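Long-range contacts in ABC transporter periplasmic-binding protein YtfQ (Mycobacterium smegmatis, PDB 6HB0), which probably binds a sugar, likely L-arabinofuranose, as the solute-binding component of an ABC transporter: residues Gly18-Gly23 against Ala48-Lys53; Val103-Arg108 against Asp116-Phe121. All coordinates share one frame; numbering follows the deposited sequence.

From the N terminus, the chain enters strand 21-26, runs through helix 38-48 and returns in strand 51-56; contact 1 pairs the starts of these two strands and so closes a beta-alpha-beta unit. After strand 78-81 and helix 90-98 comes contact 2, where strand 103-106 meets strand 120-122 across a short connection without helix. The two loops follow in series, neither nesting nor crossing. Both belong to one parallel sheet, in which 51-56 lies at an edge and 78-81 separates 21-26 from 103-106. Their centres are about 18 Å apart and their nearest atoms about 6 Å, without touching; helix 269-279 packs against both.

Contact 1: Gly18-Gly23 against Ala48-Lys53; sequences GALTLG and AGVNLK
Thr21 turns OG1 to the side of its own backbone N, while Asn51 carries CG anti to its N (chi1 175°); with these torsions the two side chains run alongside each other in the same direction. Asn51 ND2 then donates to Thr21 OG1 at 3.2 Å. The bond is bent, 138° at the hydrogen, and the hydroxyl oxygen lies 29° out of the amide plane, so the alignment is imperfect.

The backbones that carry this pair run parallel, with the axes of residues 21-23 and 51-53 approaching to 4.7 Å. Asn51 is gripped from both its peptide groups: Asn51 N donates to Leu20 O at 2.9 Å, and Asn51 O accepts from Leu22 N at 2.9 Å. Lys53 N continues the pattern to Leu22 O at 2.8 Å. Bonding to the residues before and after Thr21 is the signature of a parallel bridge between Thr21 and Asn51.

On the Leu22 and Leu52 face the contact is apolar. Val50 CG1 reaches Leu22 CB at 3.7 Å and also touches Leu20 CD1, so one methyl spans two residues of 18-23. Leu22 and Leu52 extend in the same direction, with CD2 of Leu22 4.0 Å from CD1 of Leu52. Gly49, at positive phi, ends helix 38-48 in a Schellman motif and turns the chain into the second strand of a beta-alpha-beta unit.

Helix 38-48, the crossover of that unit, packs on Leu52 through Ile41 and Ala45; Met272 of helix 269-279 touches Leu22 and Val50. Strand 21-26 is bonded on its other flank to strand 78-81, whereas strand 51-56 forms an edge of the parallel sheet.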
ATOM      1  N   GLY A  18      28.987  -5.177 -19.000  1.00 87.57           N
ATOM      2  CA  GLY A  18      27.576  -5.490 -19.392  1.00 86.98           C
ATOM      3  C   GLY A  18      26.616  -5.701 -18.220  1.00 82.49           C
ATOM      4  O   GLY A  18      25.793  -6.629 -18.250  1.00 78.15           O
ATOM      5  N   ALA A  19      26.725  -4.867 -17.178  1.00 70.12           N
ATOM      6  CA  ALA A  19      25.670  -4.785 -16.172  1.00 60.47           C
ATOM      7  C   ALA A  19      24.439  -4.172 -16.879  1.00 52.54           C
ATOM      8  O   ALA A  19      24.533  -3.218 -17.621  1.00 47.94           O
ATOM      9  CB  ALA A  19      26.089  -3.930 -14.991  1.00 57.17           C
ATOM     10  N   LEU A  20      23.282  -4.747 -16.650  1.00 51.34           N
ATOM     11  CA  LEU A  20      22.029  -4.158 -17.097  1.00 45.17           C
ATOM     12  C   LEU A  20      21.911  -2.700 -16.568  1.00 36.43           C
ATOM     13  O   LEU A  20      22.198  -2.462 -15.433  1.00 40.55           O
ATOM     14  CB  LEU A  20      20.922  -5.060 -16.556  1.00 49.41           C
ATOM     15  CG  LEU A  20      19.481  -4.983 -17.022  1.00 52.37           C
ATOM     16  CD1 LEU A  20      18.722  -3.863 -16.306  1.00 54.11           C
ATOM     17  CD2 LEU A  20      19.511  -4.813 -18.523  1.00 53.57           C
ATOM     18  N   THR A  21      21.521  -1.737 -17.400  1.00 31.88           N
ATOM     19  CA  THR A  21      21.292  -0.365 -16.964  1.00 34.12           C
ATOM     20  C   THR A  21      19.779  -0.063 -16.918  1.00 34.07           C
ATOM     21  O   THR A  21      19.062  -0.200 -17.913  1.00 34.03           O
ATOM     22  CB  THR A  21      22.035   0.676 -17.844  1.00 36.27           C
ATOM     23  OG1 THR A  21      23.437   0.456 -17.723  1.00 39.24           O
ATOM     24  CG2 THR A  21      21.816   2.044 -17.378  1.00 35.30           C
ATOM     25  N   LEU A  22      19.338   0.398 -15.749  1.00 33.25           N
ATOM     26  CA  LEU A  22      17.948   0.663 -15.459  1.00 31.68           C
ATOM     27  C   LEU A  22      17.802   2.111 -15.133  1.00 30.35           C
ATOM     28  O   LEU A  22      18.368   2.590 -14.171  1.00 30.26           O
ATOM     29  CB  LEU A  22      17.495  -0.147 -14.260  1.00 30.54           C
ATOM     30  CG  LEU A  22      16.074   0.126 -13.721  1.00 31.90           C
ATOM     31  CD1 LEU A  22      15.053  -0.174 -14.781  1.00 32.24           C
ATOM     32  CD2 LEU A  22      15.739  -0.741 -12.498  1.00 34.02           C
ATOM     33  N   GLY A  23      17.020   2.820 -15.939  1.00 29.15           N
ATOM     34  CA  GLY A  23      16.646   4.174 -15.586  1.00 34.82           C
ATOM     35  C   GLY A  23      15.370   4.162 -14.770  1.00 35.27           C
ATOM     36  O   GLY A  23      14.385   3.563 -15.192  1.00 33.18           O
ATOM     37  N   ALA A  48      21.259  -6.909  -7.021  1.00 30.60           N
ATOM     38  CA  ALA A  48      21.103  -7.638  -8.256  1.00 32.94           C
ATOM     39  C   ALA A  48      22.187  -7.366  -9.293  1.00 32.98           C
ATOM     40  O   ALA A  48      22.117  -7.923 -10.376  1.00 36.54           O
ATOM     41  CB  ALA A  48      19.735  -7.305  -8.898  1.00 34.34           C
ATOM     42  N   GLY A  49      23.124  -6.479  -9.018  1.00 37.38           N
ATOM     43  CA  GLY A  49      24.115  -6.133 -10.014  1.00 36.09           C
ATOM     44  C   GLY A  49      23.602  -5.261 -11.145  1.00 39.86           C
ATOM     45  O   GLY A  49      24.161  -5.268 -12.237  1.00 37.22           O
ATOM     46  N   VAL A  50      22.567  -4.466 -10.872  1.00 37.68           N
ATOM     47  CA  VAL A  50      21.986  -3.584 -11.867  1.00 36.17           C
ATOM     48  C   VAL A  50      22.558  -2.189 -11.700  1.00 33.95           C
ATOM     49  O   VAL A  50      22.692  -1.687 -10.599  1.00 39.05           O
ATOM     50  CB  VAL A  50      20.451  -3.562 -11.744  1.00 34.36           C
ATOM     51  CG1 VAL A  50      19.881  -2.478 -12.644  1.00 32.84           C
ATOM     52  CG2 VAL A  50      19.881  -4.930 -12.109  1.00 37.70           C
ATOM     53  N   ASN A  51      22.927  -1.571 -12.804  1.00 34.64           N
ATOM     54  CA  ASN A  51      23.416  -0.224 -12.790  1.00 34.56           C
ATOM     55  C   ASN A  51      22.199   0.723 -12.862  1.00 35.34           C
ATOM     56  O   ASN A  51      21.580   0.876 -13.912  1.00 36.48           O
ATOM     57  CB  ASN A  51      24.374  -0.030 -13.970  1.00 38.55           C
ATOM     58  CG  ASN A  51      24.838   1.388 -14.099  1.00 45.43           C
ATOM     59  OD1 ASN A  51      24.874   2.117 -13.106  1.00 51.52           O
ATOM     60  ND2 ASN A  51      25.121   1.820 -15.330  1.00 48.12           N
ATOM     61  N   LEU A  52      21.883   1.365 -11.757  1.00 36.08           N
ATOM     62  CA  LEU A  52      20.655   2.150 -11.622  1.00 36.30           C
ATOM     63  C   LEU A  52      20.893   3.615 -11.859  1.00 38.49           C
ATOM     64  O   LEU A  52      21.784   4.167 -11.262  1.00 35.62           O
ATOM     65  CB  LEU A  52      20.131   2.001 -10.213  1.00 38.82           C
ATOM     66  CG  LEU A  52      18.852   2.756  -9.835  1.00 39.06           C
ATOM     67  CD1 LEU A  52      17.659   2.179 -10.562  1.00 37.06           C
ATOM     68  CD2 LEU A  52      18.722   2.698  -8.327  1.00 40.90           C
ATOM     69  N   LYS A  53      20.124   4.232 -12.749  1.00 33.55           N
ATOM     70  CA  LYS A  53      20.207   5.668 -12.939  1.00 39.62           C
ATOM     71  C   LYS A  53      18.911   6.265 -12.450  1.00 37.41           C
ATOM     72  O   LYS A  53      17.859   6.002 -13.030  1.00 35.45           O
ATOM     73  CB  LYS A  53      20.411   6.000 -14.416  1.00 44.15           C
ATOM     74  CG  LYS A  53      21.672   5.411 -15.007  1.00 53.38           C
ATOM     75  CD  LYS A  53      22.067   6.186 -16.234  1.00 63.37           C
ATOM     76  CE  LYS A  53      23.051   7.286 -15.870  1.00 72.62           C
ATOM     77  NZ  LYS A  53      24.413   6.689 -15.832  1.00 78.71           N
TER

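Contact 2: Val103-Arg108 against Asp116-Phe121; sequences VILTDR and DVYKTF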
ATOM      1  N   VAL A 103       9.575  -0.870 -20.802  1.00 30.87           N
ATOM      2  CA  VAL A 103       9.135  -0.060 -19.690  1.00 28.56           C
ATOM      3  C   VAL A 103       8.378  -0.845 -18.633  1.00 27.37           C
ATOM      4  O   VAL A 103       7.501  -1.616 -18.938  1.00 29.81           O
ATOM      5  CB  VAL A 103       8.203   1.020 -20.196  1.00 27.27           C
ATOM      6  CG1 VAL A 103       7.593   1.807 -19.006  1.00 27.94           C
ATOM      7  CG2 VAL A 103       9.048   1.949 -21.099  1.00 29.13           C
ATOM      8  N   ILE A 104       8.694  -0.579 -17.375  1.00 26.17           N
ATOM      9  CA  ILE A 104       8.018  -1.164 -16.250  1.00 25.87           C
ATOM     10  C   ILE A 104       7.431  -0.028 -15.436  1.00 26.67           C
ATOM     11  O   ILE A 104       8.148   0.917 -15.067  1.00 29.48           O
ATOM     12  CB  ILE A 104       9.017  -1.919 -15.352  1.00 27.24           C
ATOM     13  CG1 ILE A 104       9.675  -3.035 -16.150  1.00 29.17           C
ATOM     14  CG2 ILE A 104       8.332  -2.479 -14.123  1.00 28.73           C
ATOM     15  CD1 ILE A 104      10.619  -3.839 -15.302  1.00 29.72           C
ATOM     16  N   LEU A 105       6.145  -0.140 -15.125  1.00 28.10           N
ATOM     17  CA  LEU A 105       5.470   0.829 -14.222  1.00 29.71           C
ATOM     18  C   LEU A 105       5.441   0.360 -12.801  1.00 29.72           C
ATOM     19  O   LEU A 105       5.152  -0.817 -12.544  1.00 27.99           O
ATOM     20  CB  LEU A 105       4.035   1.012 -14.673  1.00 30.27           C
ATOM     21  CG  LEU A 105       3.885   1.522 -16.093  1.00 33.63           C
ATOM     22  CD1 LEU A 105       2.443   1.627 -16.492  1.00 33.60           C
ATOM     23  CD2 LEU A 105       4.594   2.852 -16.264  1.00 38.47           C
ATOM     24  N   THR A 106       5.687   1.277 -11.867  1.00 27.18           N
ATOM     25  CA  THR A 106       5.610   0.939 -10.477  1.00 30.52           C
ATOM     26  C   THR A 106       4.641   1.857  -9.734  1.00 30.92           C
ATOM     27  O   THR A 106       4.458   3.048 -10.064  1.00 33.56           O
ATOM     28  CB  THR A 106       6.982   1.016  -9.788  1.00 32.46           C
ATOM     29  OG1 THR A 106       7.419   2.367  -9.768  1.00 38.19           O
ATOM     30  CG2 THR A 106       8.031   0.221 -10.524  1.00 35.35           C
ATOM     31  N   ASP A 107       4.036   1.294  -8.707  1.00 31.39           N
ATOM     32  CA  ASP A 107       3.268   2.034  -7.676  1.00 33.68           C
ATOM     33  C   ASP A 107       1.871   2.519  -8.132  1.00 35.88           C
ATOM     34  O   ASP A 107       0.892   2.313  -7.413  1.00 36.69           O
ATOM     35  CB  ASP A 107       4.054   3.222  -7.053  1.00 38.03           C
ATOM     36  CG  ASP A 107       5.506   2.855  -6.618  1.00 45.51           C
ATOM     37  OD1 ASP A 107       5.689   1.913  -5.757  1.00 42.66           O
ATOM     38  OD2 ASP A 107       6.465   3.551  -7.121  1.00 47.57           O
ATOM     39  N   ARG A 108       1.761   3.191  -9.274  1.00 35.81           N
ATOM     40  CA  ARG A 108       0.484   3.694  -9.729  1.00 37.87           C
ATOM     41  C   ARG A 108       0.288   3.259 -11.181  1.00 38.13           C
ATOM     42  O   ARG A 108       1.208   3.330 -11.988  1.00 36.60           O
ATOM     43  CB  ARG A 108       0.455   5.207  -9.619  1.00 44.79           C
ATOM     44  CG  ARG A 108      -0.844   5.836 -10.125  1.00 51.79           C
ATOM     45  CD  ARG A 108      -0.679   7.319 -10.452  1.00 57.67           C
ATOM     46  NE  ARG A 108      -0.151   8.044  -9.303  1.00 61.61           N
ATOM     47  CZ  ARG A 108      -0.855   8.406  -8.242  1.00 62.09           C
ATOM     48  NH1 ARG A 108      -0.255   9.049  -7.259  1.00 65.19           N
ATOM     49  NH2 ARG A 108      -2.152   8.135  -8.154  1.00 71.47           N
ATOM     50  N   ASP A 116       0.281  -2.308 -25.608  1.00 53.37           N
ATOM     51  CA  ASP A 116       1.658  -2.780 -25.371  1.00 53.01           C
ATOM     52  C   ASP A 116       2.643  -1.588 -25.344  1.00 53.12           C
ATOM     53  O   ASP A 116       3.672  -1.548 -26.065  1.00 52.07           O
ATOM     54  CB  ASP A 116       2.070  -3.814 -26.428  1.00 60.40           C
ATOM     55  CG  ASP A 116       1.208  -5.114 -26.392  1.00 66.18           C
ATOM     56  OD1 ASP A 116       0.530  -5.427 -25.369  1.00 70.20           O
ATOM     57  OD2 ASP A 116       1.229  -5.831 -27.419  1.00 75.10           O
ATOM     58  N   VAL A 117       2.295  -0.582 -24.556  1.00 48.69           N
ATOM     59  CA  VAL A 117       3.248   0.543 -24.349  1.00 45.33           C
ATOM     60  C   VAL A 117       4.078   0.384 -23.061  1.00 38.35           C
ATOM     61  O   VAL A 117       5.037   1.159 -22.795  1.00 36.64           O
ATOM     62  CB  VAL A 117       2.569   1.937 -24.460  1.00 46.71           C
ATOM     63  CG1 VAL A 117       2.465   2.334 -25.929  1.00 51.82           C
ATOM     64  CG2 VAL A 117       1.227   1.944 -23.779  1.00 40.93           C
ATOM     65  N   TYR A 118       3.726  -0.601 -22.240  1.00 33.37           N
ATOM     66  CA  TYR A 118       4.605  -0.977 -21.132  1.00 30.95           C
ATOM     67  C   TYR A 118       4.499  -2.469 -20.943  1.00 30.75           C
ATOM     68  O   TYR A 118       3.558  -3.079 -21.389  1.00 31.93           O
ATOM     69  CB  TYR A 118       4.266  -0.188 -19.840  1.00 33.78           C
ATOM     70  CG  TYR A 118       2.890  -0.463 -19.308  1.00 32.42           C
ATOM     71  CD1 TYR A 118       1.757   0.278 -19.738  1.00 36.38           C
ATOM     72  CD2 TYR A 118       2.707  -1.476 -18.401  1.00 33.68           C
ATOM     73  CE1 TYR A 118       0.488  -0.017 -19.231  1.00 39.52           C
ATOM     74  CE2 TYR A 118       1.454  -1.772 -17.889  1.00 37.23           C
ATOM     75  CZ  TYR A 118       0.351  -1.052 -18.301  1.00 41.35           C
ATOM     76  OH  TYR A 118      -0.849  -1.427 -17.736  1.00 39.01           O
ATOM     77  N   LYS A 119       5.481  -3.043 -20.283  1.00 30.23           N
ATOM     78  CA  LYS A 119       5.547  -4.500 -20.149  1.00 31.54           C
ATOM     79  C   LYS A 119       4.767  -4.961 -18.942  1.00 29.60           C
ATOM     80  O   LYS A 119       4.079  -5.941 -18.990  1.00 30.52           O
ATOM     81  CB  LYS A 119       7.006  -4.924 -19.964  1.00 31.26           C
ATOM     82  CG  LYS A 119       7.891  -4.735 -21.177  1.00 34.93           C
ATOM     83  CD  LYS A 119       7.283  -5.260 -22.461  1.00 35.13           C
ATOM     84  CE  LYS A 119       8.350  -5.426 -23.518  1.00 39.18           C
ATOM     85  NZ  LYS A 119       7.762  -5.700 -24.847  1.00 41.61           N
ATOM     86  N   THR A 120       4.889  -4.244 -17.842  1.00 29.82           N
ATOM     87  CA  THR A 120       4.244  -4.664 -16.622  1.00 30.57           C
ATOM     88  C   THR A 120       4.090  -3.540 -15.644  1.00 30.82           C
ATOM     89  O   THR A 120       4.785  -2.519 -15.722  1.00 29.94           O
ATOM     90  CB  THR A 120       4.941  -5.919 -15.940  1.00 34.84           C
ATOM     91  OG1 THR A 120       4.020  -6.492 -15.011  1.00 36.18           O
ATOM     92  CG2 THR A 120       6.201  -5.591 -15.209  1.00 35.03           C
ATOM     93  N   PHE A 121       3.116  -3.728 -14.770  1.00 30.60           N
ATOM     94  CA  PHE A 121       2.807  -2.825 -13.692  1.00 30.42           C
ATOM     95  C   PHE A 121       2.965  -3.602 -12.393  1.00 28.16           C
ATOM     96  O   PHE A 121       2.430  -4.698 -12.274  1.00 31.02           O
ATOM     97  CB  PHE A 121       1.342  -2.339 -13.784  1.00 31.93           C
ATOM     98  CG  PHE A 121       0.878  -1.671 -12.536  1.00 35.16           C
ATOM     99  CD1 PHE A 121       1.492  -0.502 -12.106  1.00 38.40           C
ATOM    100  CD2 PHE A 121      -0.084  -2.236 -11.754  1.00 40.80           C
ATOM    101  CE1 PHE A 121       1.112   0.105 -10.935  1.00 37.78           C
ATOM    102  CE2 PHE A 121      -0.491  -1.613 -10.564  1.00 41.95           C
ATOM    103  CZ  PHE A 121       0.119  -0.424 -10.160  1.00 38.13           C
TER
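Val103 CG1 packs on Tyr118 CB where two neighbouring strands, 103-106 and 120-122, begin to pair in a parallel sheet of the periplasmic-binding-protein fold; Tyr118 and Lys119 lie on the approach to the second strand.

Two backbone hydrogen bonds hold the segments together. Lys119 N donates to Val103 O at 2.8 Å and Leu105 N to Thr120 O, also at 2.8 Å. A CA-H...O contact from Phe121 CA to Leu105 O, 3.3 Å, accompanies the parallel bridge between Leu105 and Phe121.

Apolar contacts divide between the faces of the sheet. Ile104 and Thr120 extend in the same direction, their CG2 methyls 3.9 Å apart, on the face where Leu274 of helix 269-279 touches both; Thr120 OG1 is meanwhile hydrogen-bonded to Pro285 O. On the Leu105 and Phe121 face, Leu105 CB approaches Phe121 CD1 in the plane of the phenyl ring. Phe121 has CG anti to its N (chi1 166°), which directs the ring along the 103-108 segment to the turn after its strand, where CE1 comes 3.3 Å from Arg108 C. Asp107, whose carboxylate bonds to Ser82 OG and Ala36 N, and Arg108 NE, which donates to Pro83 O, fasten that turn to its surroundings.

Tyr118 makes a CH-pi interaction. It places CG between its own N and carbonyl carbon (chi1 63°), bringing the ring face across the end of Leu105, and the leucine branch stands roughly perpendicular to the tyrosine side chain. Leu105 CD1 sits 3.4 Å from the Tyr118 ring centroid and only 7° off the normal, with all six ring carbons between 3.5 and 3.9 Å from that methyl.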